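Local coordinates for Exo-alpha-sialidase (Clostridium perfringens, PDB 2V72), which probably serves as the galactose-binding module (family 32) of a large sialidase toxin, holding a galactose and a calcium ion, at residues 13-18 and 32-36; 37-42 and 71-75; 79-85 and 125-130; 85-91 and 118-124. One frame throughout, in Å; residues are numbered along the deposited sequence.

Contact 1 (13-18 and 32-36); sequences QSEMTA and AIDGN. With CA (calcium ion), chain B.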
# COMPACT_ATOMS: atom_id res chain seq x y z
N GLN A 13 12.84 3.14 2.00
CA GLN A 13 11.98 2.10 2.52
C GLN A 13 12.55 1.48 3.79
O GLN A 13 11.81 0.94 4.61
CB GLN A 13 11.76 1.01 1.46
CG GLN A 13 10.84 1.42 0.31
CD GLN A 13 10.61 0.29 -0.69
OE1 GLN A 13 11.54 -0.39 -1.09
NE2 GLN A 13 9.36 0.10 -1.09
N SER A 14 13.87 1.57 3.95
CA SER A 14 14.55 1.09 5.16
C SER A 14 14.15 1.91 6.39
O SER A 14 14.27 1.45 7.52
CB SER A 14 16.07 1.11 4.98
OG SER A 14 16.57 2.42 5.08
N GLU A 15 13.66 3.13 6.15
CA GLU A 15 13.14 3.99 7.21
C GLU A 15 11.67 3.71 7.50
O GLU A 15 11.06 4.29 8.40
CB GLU A 15 13.35 5.46 6.85
CG GLU A 15 14.70 6.00 7.29
CD GLU A 15 15.10 7.24 6.54
OE1 GLU A 15 14.22 8.09 6.28
OE2 GLU A 15 16.30 7.37 6.21
N MET A 16 11.10 2.81 6.71
CA MET A 16 9.71 2.43 6.88
C MET A 16 9.62 1.12 7.65
O MET A 16 10.58 0.36 7.73
CB MET A 16 9.02 2.28 5.52
CG MET A 16 9.17 3.49 4.60
SD MET A 16 8.41 3.14 3.01
CE MET A 16 8.70 4.70 2.16
N THR A 17 8.45 0.91 8.25
CA THR A 17 8.07 -0.35 8.86
C THR A 17 6.65 -0.60 8.41
O THR A 17 5.87 0.36 8.25
CB THR A 17 8.10 -0.30 10.40
OG1 THR A 17 7.45 0.90 10.85
CG2 THR A 17 9.52 -0.30 10.92
N ALA A 18 6.30 -1.86 8.20
CA ALA A 18 5.01 -2.21 7.64
C ALA A 18 4.20 -3.13 8.55
O ALA A 18 4.75 -3.89 9.35
CB ALA A 18 5.17 -2.82 6.26
N ALA A 32 6.21 -5.77 1.26
CA ALA A 32 5.71 -4.68 0.43
C ALA A 32 6.72 -3.53 0.33
O ALA A 32 6.62 -2.69 -0.56
CB ALA A 32 4.38 -4.17 0.96
N ILE A 33 7.70 -3.51 1.24
CA ILE A 33 8.65 -2.40 1.35
C ILE A 33 10.12 -2.84 1.38
O ILE A 33 10.95 -2.23 2.05
CB ILE A 33 8.33 -1.49 2.58
CG1 ILE A 33 8.22 -2.31 3.88
CG2 ILE A 33 7.04 -0.69 2.33
CD1 ILE A 33 8.37 -1.49 5.16
N ASP A 34 10.45 -3.89 0.63
CA ASP A 34 11.81 -4.45 0.65
C ASP A 34 12.60 -4.20 -0.64
O ASP A 34 13.70 -4.74 -0.82
CB ASP A 34 11.78 -5.96 0.98
CG ASP A 34 11.04 -6.79 -0.07
OD1 ASP A 34 10.35 -6.22 -0.96
OD2 ASP A 34 11.14 -8.04 -0.01
N GLY A 35 12.03 -3.39 -1.53
CA GLY A 35 12.72 -3.00 -2.76
C GLY A 35 12.84 -4.10 -3.80
O GLY A 35 13.59 -3.97 -4.76
N ASN A 36 12.08 -5.18 -3.60
CA ASN A 36 12.10 -6.35 -4.47
C ASN A 36 10.72 -6.62 -5.04
O ASN A 36 9.78 -6.89 -4.29
CB ASN A 36 12.61 -7.58 -3.68
CG ASN A 36 12.90 -8.78 -4.58
OD1 ASN A 36 12.13 -9.12 -5.47
ND2 ASN A 36 14.03 -9.43 -4.32
CA CA B . 8.56 -6.54 -2.38

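Contact 2 (37-42 and 71-75); sequences INTMWH and TPRTS. With CA (calcium ion), chain B; GAL (beta-D-galactopyranose), chain C.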
# COMPACT_ATOMS: atom_id res chain seq x y z
N ILE A 37 10.59 -6.57 -6.36
CA ILE A 37 9.29 -6.75 -7.02
C ILE A 37 8.83 -8.22 -7.10
O ILE A 37 7.70 -8.52 -7.51
CB ILE A 37 9.24 -6.05 -8.41
CG1 ILE A 37 10.27 -6.66 -9.37
CG2 ILE A 37 9.44 -4.53 -8.25
CD1 ILE A 37 10.50 -5.85 -10.67
N ASN A 38 9.72 -9.14 -6.70
CA ASN A 38 9.40 -10.57 -6.64
C ASN A 38 8.76 -11.01 -5.31
O ASN A 38 8.19 -12.10 -5.23
CB ASN A 38 10.64 -11.42 -6.93
CG ASN A 38 11.17 -11.21 -8.34
OD1 ASN A 38 10.41 -11.00 -9.29
ND2 ASN A 38 12.48 -11.28 -8.49
N THR A 39 8.85 -10.17 -4.28
CA THR A 39 8.20 -10.43 -2.99
C THR A 39 7.03 -9.48 -2.81
O THR A 39 7.15 -8.28 -3.09
CB THR A 39 9.16 -10.20 -1.82
OG1 THR A 39 9.57 -8.83 -1.83
CG2 THR A 39 10.38 -11.10 -1.90
N MET A 40 5.91 -10.00 -2.30
CA MET A 40 4.71 -9.20 -2.08
C MET A 40 4.11 -9.34 -0.68
O MET A 40 4.35 -10.34 0.01
CB MET A 40 3.64 -9.58 -3.10
CG MET A 40 3.09 -10.99 -2.94
SD MET A 40 2.00 -11.40 -4.30
CE MET A 40 3.20 -12.07 -5.46
N TRP A 41 3.33 -8.33 -0.28
CA TRP A 41 2.36 -8.49 0.78
C TRP A 41 1.11 -9.07 0.14
O TRP A 41 0.72 -8.67 -0.96
CB TRP A 41 2.01 -7.15 1.47
CG TRP A 41 0.74 -7.24 2.28
CD1 TRP A 41 0.55 -7.99 3.41
CD2 TRP A 41 -0.51 -6.60 2.00
NE1 TRP A 41 -0.75 -7.85 3.85
CE2 TRP A 41 -1.42 -7.00 3.02
CE3 TRP A 41 -0.96 -5.71 1.01
CZ2 TRP A 41 -2.74 -6.55 3.06
CZ3 TRP A 41 -2.27 -5.27 1.05
CH2 TRP A 41 -3.15 -5.68 2.08
N HIS A 42 0.49 -10.03 0.82
CA HIS A 42 -0.70 -10.68 0.29
C HIS A 42 -1.50 -11.15 1.50
O HIS A 42 -0.92 -11.63 2.48
CB HIS A 42 -0.27 -11.86 -0.59
CG HIS A 42 -1.34 -12.43 -1.46
ND1 HIS A 42 -2.52 -12.93 -0.96
CD2 HIS A 42 -1.38 -12.64 -2.80
CE1 HIS A 42 -3.26 -13.40 -1.96
NE2 HIS A 42 -2.59 -13.23 -3.09
N THR A 71 2.92 -0.82 -6.58
CA THR A 71 3.34 -1.84 -7.54
C THR A 71 2.63 -3.17 -7.28
O THR A 71 2.83 -3.80 -6.24
CB THR A 71 4.86 -2.06 -7.47
OG1 THR A 71 5.54 -0.79 -7.54
CG2 THR A 71 5.35 -2.99 -8.58
N PRO A 72 1.77 -3.60 -8.23
CA PRO A 72 1.13 -4.90 -8.13
C PRO A 72 2.12 -6.06 -8.27
O PRO A 72 3.29 -5.85 -8.60
CB PRO A 72 0.15 -4.91 -9.31
CG PRO A 72 0.02 -3.50 -9.72
CD PRO A 72 1.34 -2.89 -9.45
N ARG A 73 1.64 -7.27 -8.01
CA ARG A 73 2.43 -8.48 -8.21
C ARG A 73 2.93 -8.61 -9.65
O ARG A 73 2.19 -8.40 -10.61
CB ARG A 73 1.64 -9.72 -7.80
CG ARG A 73 0.34 -9.94 -8.55
CD ARG A 73 -0.47 -11.05 -7.90
NE ARG A 73 0.25 -12.32 -7.90
CZ ARG A 73 0.01 -13.32 -7.06
NH1 ARG A 73 -0.92 -13.23 -6.12
NH2 ARG A 73 0.73 -14.43 -7.16
N THR A 74 4.21 -8.95 -9.76
CA THR A 74 4.92 -9.02 -11.03
C THR A 74 4.40 -10.18 -11.91
O THR A 74 4.60 -10.20 -13.12
CB THR A 74 6.45 -9.13 -10.74
OG1 THR A 74 7.20 -8.36 -11.69
CG2 THR A 74 6.93 -10.57 -10.73
N SER A 75 3.69 -11.11 -11.28
CA SER A 75 3.15 -12.30 -11.93
C SER A 75 1.89 -12.75 -11.17
O SER A 75 1.78 -12.53 -9.96
CB SER A 75 4.21 -13.40 -11.93
OG SER A 75 3.66 -14.65 -12.28
CA CA B . 8.56 -6.54 -2.38
C1 GAL C . -1.69 -18.73 -5.71
C2 GAL C . -0.84 -17.46 -5.83
C3 GAL C . -0.65 -16.80 -4.47
C4 GAL C . -1.96 -16.67 -3.69
C5 GAL C . -2.74 -17.97 -3.69
C6 GAL C . -4.11 -17.78 -3.04
O1 GAL C . -2.01 -19.18 -7.00
O2 GAL C . 0.40 -17.77 -6.43
O3 GAL C . -0.11 -15.51 -4.65
O4 GAL C . -2.76 -15.66 -4.26
O5 GAL C . -2.90 -18.45 -5.02
O6 GAL C . -4.67 -19.04 -2.72
O HOH W 1 5.49 -9.86 -7.47

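Contact 3 (79-85 and 125-130); sequences GFITKYE and TAIQGV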
# COMPACT_ATOMS: atom_id res chain seq x y z
N GLY A 79 -5.37 -10.70 -5.96
CA GLY A 79 -5.15 -9.57 -5.07
C GLY A 79 -4.87 -8.23 -5.74
O GLY A 79 -4.56 -7.26 -5.06
N PHE A 80 -4.96 -8.18 -7.07
CA PHE A 80 -4.98 -6.91 -7.77
C PHE A 80 -6.08 -6.12 -7.08
O PHE A 80 -7.25 -6.52 -7.13
CB PHE A 80 -5.33 -7.06 -9.26
CG PHE A 80 -4.18 -7.49 -10.16
CD1 PHE A 80 -4.43 -7.83 -11.48
CD2 PHE A 80 -2.87 -7.55 -9.69
CE1 PHE A 80 -3.39 -8.23 -12.34
CE2 PHE A 80 -1.83 -7.94 -10.54
CZ PHE A 80 -2.09 -8.28 -11.87
N ILE A 81 -5.73 -5.03 -6.41
CA ILE A 81 -6.72 -4.20 -5.73
C ILE A 81 -7.47 -3.37 -6.76
O ILE A 81 -6.85 -2.68 -7.57
CB ILE A 81 -6.08 -3.30 -4.64
CG1 ILE A 81 -5.31 -4.17 -3.63
CG2 ILE A 81 -7.17 -2.45 -3.96
CD1 ILE A 81 -4.43 -3.41 -2.66
N THR A 82 -8.80 -3.46 -6.74
CA THR A 82 -9.65 -2.76 -7.71
C THR A 82 -10.37 -1.54 -7.12
O THR A 82 -10.68 -0.59 -7.85
CB THR A 82 -10.71 -3.70 -8.33
OG1 THR A 82 -11.58 -4.19 -7.31
CG2 THR A 82 -10.05 -4.86 -9.08
N LYS A 83 -10.65 -1.57 -5.82
CA LYS A 83 -11.29 -0.46 -5.12
C LYS A 83 -10.55 -0.22 -3.80
O LYS A 83 -10.30 -1.16 -3.03
CB LYS A 83 -12.77 -0.77 -4.86
CG LYS A 83 -13.65 0.46 -4.69
CD LYS A 83 -15.08 0.09 -4.28
CE LYS A 83 -15.89 1.36 -4.02
NZ LYS A 83 -16.90 1.22 -2.91
N TYR A 84 -10.18 1.03 -3.55
CA TYR A 84 -9.26 1.38 -2.48
C TYR A 84 -9.63 2.66 -1.72
O TYR A 84 -10.45 3.46 -2.18
CB TYR A 84 -7.83 1.51 -3.04
CG TYR A 84 -7.64 2.70 -3.96
CD1 TYR A 84 -7.21 3.93 -3.46
CD2 TYR A 84 -7.92 2.60 -5.32
CE1 TYR A 84 -7.06 5.04 -4.30
CE2 TYR A 84 -7.77 3.69 -6.17
CZ TYR A 84 -7.34 4.90 -5.66
OH TYR A 84 -7.20 5.97 -6.50
N GLU A 85 -9.02 2.82 -0.55
CA GLU A 85 -9.01 4.07 0.21
C GLU A 85 -7.59 4.27 0.71
O GLU A 85 -6.89 3.30 0.99
CB GLU A 85 -9.92 3.99 1.43
CG GLU A 85 -11.41 4.15 1.19
CD GLU A 85 -12.22 3.97 2.48
OE1 GLU A 85 -11.62 3.61 3.52
OE2 GLU A 85 -13.46 4.16 2.45
N THR A 125 -6.17 0.64 2.13
CA THR A 125 -7.26 -0.29 2.38
C THR A 125 -7.78 -0.83 1.06
O THR A 125 -8.13 -0.07 0.16
CB THR A 125 -8.41 0.38 3.19
OG1 THR A 125 -7.91 0.80 4.47
CG2 THR A 125 -9.59 -0.57 3.39
N ALA A 126 -7.81 -2.16 0.97
CA ALA A 126 -8.35 -2.85 -0.20
C ALA A 126 -9.81 -3.23 0.05
O ALA A 126 -10.10 -4.14 0.83
CB ALA A 126 -7.53 -4.07 -0.51
N ILE A 127 -10.72 -2.51 -0.59
CA ILE A 127 -12.16 -2.78 -0.47
C ILE A 127 -12.56 -3.95 -1.36
O ILE A 127 -13.33 -4.82 -0.95
CB ILE A 127 -13.01 -1.54 -0.84
CG1 ILE A 127 -12.62 -0.34 0.04
CG2 ILE A 127 -14.51 -1.85 -0.73
CD1 ILE A 127 -13.10 1.00 -0.49
N GLN A 128 -12.03 -3.96 -2.58
CA GLN A 128 -12.28 -5.03 -3.54
C GLN A 128 -10.97 -5.35 -4.23
O GLN A 128 -10.13 -4.47 -4.42
CB GLN A 128 -13.32 -4.62 -4.58
CG GLN A 128 -14.75 -4.52 -4.05
CD GLN A 128 -15.79 -4.39 -5.16
OE1 GLN A 128 -15.73 -5.11 -6.17
NE2 GLN A 128 -16.76 -3.50 -4.96
N GLY A 129 -10.79 -6.62 -4.58
CA GLY A 129 -9.58 -7.12 -5.22
C GLY A 129 -9.87 -8.47 -5.83
O GLY A 129 -10.78 -9.17 -5.38
N VAL A 130 -9.12 -8.85 -6.86
CA VAL A 130 -9.40 -10.11 -7.56
C VAL A 130 -9.11 -11.36 -6.73
O VAL A 130 -8.11 -11.43 -6.00
CB VAL A 130 -8.79 -10.19 -9.02
CG1 VAL A 130 -7.94 -8.99 -9.35
CG2 VAL A 130 -8.04 -11.50 -9.28
O HOH W 2 -7.12 3.21 4.20

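Contact 4 (85-91 and 118-124); sequences EIHAINN and DAEEIKI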
# COMPACT_ATOMS: atom_id res chain seq x y z
N GLU A 85 -9.02 2.82 -0.55
CA GLU A 85 -9.01 4.07 0.21
C GLU A 85 -7.59 4.27 0.71
O GLU A 85 -6.89 3.30 0.99
CB GLU A 85 -9.92 3.99 1.43
CG GLU A 85 -11.41 4.15 1.19
CD GLU A 85 -12.22 3.97 2.48
OE1 GLU A 85 -11.62 3.61 3.52
OE2 GLU A 85 -13.46 4.16 2.45
N ILE A 86 -7.17 5.52 0.81
CA ILE A 86 -5.89 5.86 1.41
C ILE A 86 -6.10 6.88 2.53
O ILE A 86 -6.70 7.93 2.33
CB ILE A 86 -4.88 6.39 0.35
CG1 ILE A 86 -4.69 5.37 -0.80
CG2 ILE A 86 -3.54 6.76 1.00
CD1 ILE A 86 -3.56 5.70 -1.78
N HIS A 87 -5.62 6.55 3.73
CA HIS A 87 -5.69 7.43 4.89
C HIS A 87 -4.28 7.77 5.31
O HIS A 87 -3.37 6.95 5.18
CB HIS A 87 -6.38 6.77 6.08
CG HIS A 87 -7.82 6.44 5.86
ND1 HIS A 87 -8.23 5.37 5.09
CD2 HIS A 87 -8.95 7.01 6.34
CE1 HIS A 87 -9.55 5.31 5.10
NE2 HIS A 87 -10.01 6.30 5.84
N ALA A 88 -4.10 8.99 5.82
CA ALA A 88 -2.82 9.42 6.37
C ALA A 88 -2.95 9.65 7.86
O ALA A 88 -4.00 10.08 8.34
CB ALA A 88 -2.34 10.68 5.67
N ILE A 89 -1.89 9.36 8.60
CA ILE A 89 -1.87 9.58 10.04
C ILE A 89 -0.85 10.66 10.36
O ILE A 89 0.34 10.51 10.06
CB ILE A 89 -1.59 8.26 10.84
CG1 ILE A 89 -2.71 7.23 10.63
CG2 ILE A 89 -1.44 8.54 12.34
CD1 ILE A 89 -2.48 6.28 9.46
N ASN A 90 -1.32 11.77 10.93
CA ASN A 90 -0.44 12.89 11.28
C ASN A 90 -0.79 13.60 12.60
O ASN A 90 -1.82 14.26 12.70
CB ASN A 90 -0.36 13.90 10.14
CG ASN A 90 0.82 14.85 10.30
OD1 ASN A 90 1.98 14.41 10.38
ND2 ASN A 90 0.54 16.15 10.35
N ASN A 91 0.08 13.42 13.59
CA ASN A 91 0.04 14.10 14.90
C ASN A 91 -1.19 13.98 15.85
O ASN A 91 -1.69 14.99 16.33
CB ASN A 91 0.43 15.58 14.73
CG ASN A 91 0.61 16.30 16.06
OD1 ASN A 91 1.49 15.95 16.86
ND2 ASN A 91 -0.22 17.30 16.31
N ASP A 118 0.91 16.13 4.86
CA ASP A 118 1.69 15.82 6.05
C ASP A 118 1.23 14.47 6.57
O ASP A 118 0.04 14.27 6.79
CB ASP A 118 1.48 16.90 7.13
CG ASP A 118 1.84 18.29 6.66
OD1 ASP A 118 3.05 18.57 6.46
OD2 ASP A 118 0.92 19.12 6.50
N ALA A 119 2.17 13.55 6.75
CA ALA A 119 1.85 12.20 7.21
C ALA A 119 3.07 11.51 7.80
O ALA A 119 4.16 11.57 7.23
CB ALA A 119 1.27 11.37 6.06
N GLU A 120 2.87 10.85 8.95
CA GLU A 120 3.89 9.99 9.56
C GLU A 120 3.66 8.53 9.17
O GLU A 120 4.55 7.68 9.32
CB GLU A 120 3.86 10.07 11.09
CG GLU A 120 3.17 11.29 11.70
CD GLU A 120 2.52 10.97 13.04
OE1 GLU A 120 1.28 11.05 13.14
OE2 GLU A 120 3.25 10.60 13.99
N GLU A 121 2.45 8.24 8.70
CA GLU A 121 2.02 6.89 8.39
C GLU A 121 0.95 6.93 7.30
O GLU A 121 0.17 7.88 7.23
CB GLU A 121 1.49 6.20 9.65
CG GLU A 121 1.32 4.69 9.53
CD GLU A 121 1.06 4.01 10.86
OE1 GLU A 121 -0.01 3.37 11.01
OE2 GLU A 121 1.92 4.11 11.76
N ILE A 122 0.92 5.90 6.45
CA ILE A 122 -0.09 5.77 5.40
C ILE A 122 -0.75 4.40 5.45
O ILE A 122 -0.09 3.40 5.72
CB ILE A 122 0.52 5.97 3.99
CG1 ILE A 122 1.24 7.32 3.91
CG2 ILE A 122 -0.57 5.90 2.91
CD1 ILE A 122 2.21 7.40 2.78
N LYS A 123 -2.04 4.36 5.17
CA LYS A 123 -2.79 3.12 5.20
C LYS A 123 -3.51 2.90 3.88
O LYS A 123 -4.35 3.71 3.47
CB LYS A 123 -3.80 3.16 6.35
CG LYS A 123 -4.46 1.84 6.70
CD LYS A 123 -5.65 2.10 7.59
CE LYS A 123 -6.00 0.89 8.44
NZ LYS A 123 -7.14 1.20 9.36
N ILE A 124 -3.18 1.81 3.21
CA ILE A 124 -3.89 1.41 1.99
C ILE A 124 -4.89 0.33 2.34
O ILE A 124 -4.52 -0.76 2.78
CB ILE A 124 -2.93 0.88 0.88
CG1 ILE A 124 -1.67 1.75 0.75
CG2 ILE A 124 -3.69 0.71 -0.45
CD1 ILE A 124 -1.92 3.24 0.54
O HOH W 2 -7.12 3.21 4.20

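Contact 1 (13-18 and 32-36)
Ile33 packs against Met16 and Ala18 in a mainly apolar contact at the edge of the F5/8 type C beta-sandwich, where the calcium-binding loop 32-36 lies beside the start of the edge strand 17-20. The evidence is in the two branches of Ile33. Its CG1 sits between the backbone N and the carbonyl carbon (chi1 53°), which carries CD1 to 3.6 Å from Ala18 CB and 3.8 Å from Met16 CB. The other branch, CG2, meets the Met16 sulfur more loosely, with SD 4.1 Å away. Met16 also packs on Val57 of strand 53-59 and Val141 of strand 135-142.

Gln13 lies across the loop backbone. Its NE2 is hydrogen-bonded to Leu139 O, which is consistent with the amide being turned so that OE1 faces Gly35 N, 3.1 Å away, but the N-H points too poorly for a hydrogen bond. The loop beyond Ile33 serves the metal. Asp34 and Asn36 are calcium ligands, and the site is completed by Ser31, Thr39, Ala137 and Glu138. Within the loop Asn36 N donates a weak bond to Asp34 OD1, and that same carboxylate oxygen lies 2.3 Å from the calcium ion, as does the backbone oxygen Asn36 O.

Contact 2 (37-42 and 71-75)
The galactose pocket and one side of the calcium site meet here, where His42, on the short strand 41-42, touches Arg73 of the loop 71-75. Arg73 NH1 lies near the plane of the His42 ring, at its edge, 3.4 Å from CD2, while the guanidinium stands almost perpendicular to that ring (89° between planes). Met40 CE lies over one face of the guanidinium, 3.6 Å above the plane and offset toward the rim, and the bend at chi3 (88°) lays the methyl there.

Three hydrogen bonds fix the rotation of the guanidinium. NE donates to Ser75 O at 2.6 Å, nearly in the guanidinium plane, and NH1 and NH2 both donate to galactose O3, at 2.8 and 2.9 Å respectively. A weak bond from NH2 to galactose O2 adds to these, and NH1 also reaches Asn78 O. His42 NE2 comes within 2.7 Å of galactose O4, while Trp45 meets the histidine ring edge-to-face. Further along, one water links Ile37 O to Thr74 N, and Thr39 binds calcium through both O and OG1. Basic side chains meeting sugar hydroxyls beside the aromatic rings of Trp45 and Phe133 are typical of a galactose-binding site in a family 32 carbohydrate-binding module.

Contact 3 (79-85 and 125-130)
The Phe80 ring is approached obliquely by Val130 CG1, though the placement of this valine is doubtful: its chi1 is nearly eclipsed (5°) and the methyl comes unusually close to Phe80 CB. Firmer evidence for how the ring is packed comes from Pro72 and Arg73, which also touch this phenylalanine. The second aromatic group, Tyr84, stacks its ring on Trp102.

These residues belong to an antiparallel strand pair of the beta-sandwich that carries two classic beta bulges in succession as both chains turn a corner. In the first, Thr82 and Lys83 both face Gln128. The backbone oxygen Gln128 O accepts two hydrogen bonds, one from Thr82 N at 2.9 Å and one from Lys83 N at 3.3 Å; the two amides approach from the same face of the Gln128 carbonyl plane. In the second, Ile127 and Gln128 both face Lys83, whose oxygen takes Ile127 N at 2.8 Å and a weak bond from Gln128 N. Two extra residues, one on each strand, thus restore the register beyond the bends.

On the face that carries Ile81, Tyr84 and Ala126, the Ala126 methyl lies against CG1, CG2 and CD1 of Ile81, each about 3.8 Å away. Ile127, at the corner, crosses Lys83 and Glu85 obliquely: CG2 approaches Lys83 CD, and CD1 lies 3.9 Å from Glu85 CG. At one end Gly79 N donates to Val130 O. At the other, regular pairing returns, with Thr125 N donating almost straight to Glu85 O (3.0 Å, 176° at the hydrogen), in the plane of that carbonyl.

Contact 4 (85-91 and 118-124)
Ile89 O is gripped by two successive amides: Glu120 N donates at 2.8 Å, lying nearly in line with the carbonyl bond, and Glu121 N adds a weaker bond at 3.4 Å with a bent N-H...O angle. Two residues facing one define a classic beta bulge, which falls where the chain turns its corner at Glu120. The side chain of that glutamate folds back over the end of the partner strand. With chi1 nearly eclipsed (-20°) and chi2 at 149°, both away from the staggered values, OE1 comes to 2.7 Å from Asn91 N; the conformation looks strained, and the hydrogen bond meets the oxygen from well above the carboxylate plane. The same OE1 also lies near Ile89 O, an approach of two acceptors that would probably be somewhat unfavourable.

Past the bulge, strands 84-90 and 121-129 pair as antiparallel neighbours in one five-stranded sheet of the F5/8 type C sandwich, their local axes 160° apart. His87 and Lys123 form a hydrogen-bonded pair, each amide donating in the plane of the other's carbonyl. Lys123 O has a second donor, a water 2.9 Å away, and this water lies in the plane of the His87 ring, 2.6 Å from ND1.

The buried face carries Ile86, Ala88, Ile122 and Ile124. Ile86 CG2 rests 3.6 Å from Ile122 CG2, its CG1 meets the CD1 of Ile124, and the neighbouring sandwich strand 135-142 touches Ile122 and Ile124. On the other face Ile89 and Glu121 run alongside each other with their CB atoms 3.9 Å apart, while Glu121 OE2 bonds to Asn58 ND2.

In the fold
Along the chain contact 1 closes before contact 2 opens, and contact 2 before contact 3; contact 4 is nested inside the loop that contact 3 closes. Contacts 1 and 2, with centres about 13 Å apart, share the calcium ion and meet where Ala32 packs on Trp41, so the metal joins the loop beside the edge strand to the one leading into the galactose pocket. Contact 2 reaches contact 3 through Arg73 and Pro72, which pack on Phe80. Contacts 3 and 4 share Glu85 and one water on strands 84-90 and 121-129. Contacts 2 and 4 lie on opposite sides of the chain's centre, their centres about 22 Å apart, so the pair leads away from the sugar-binding end.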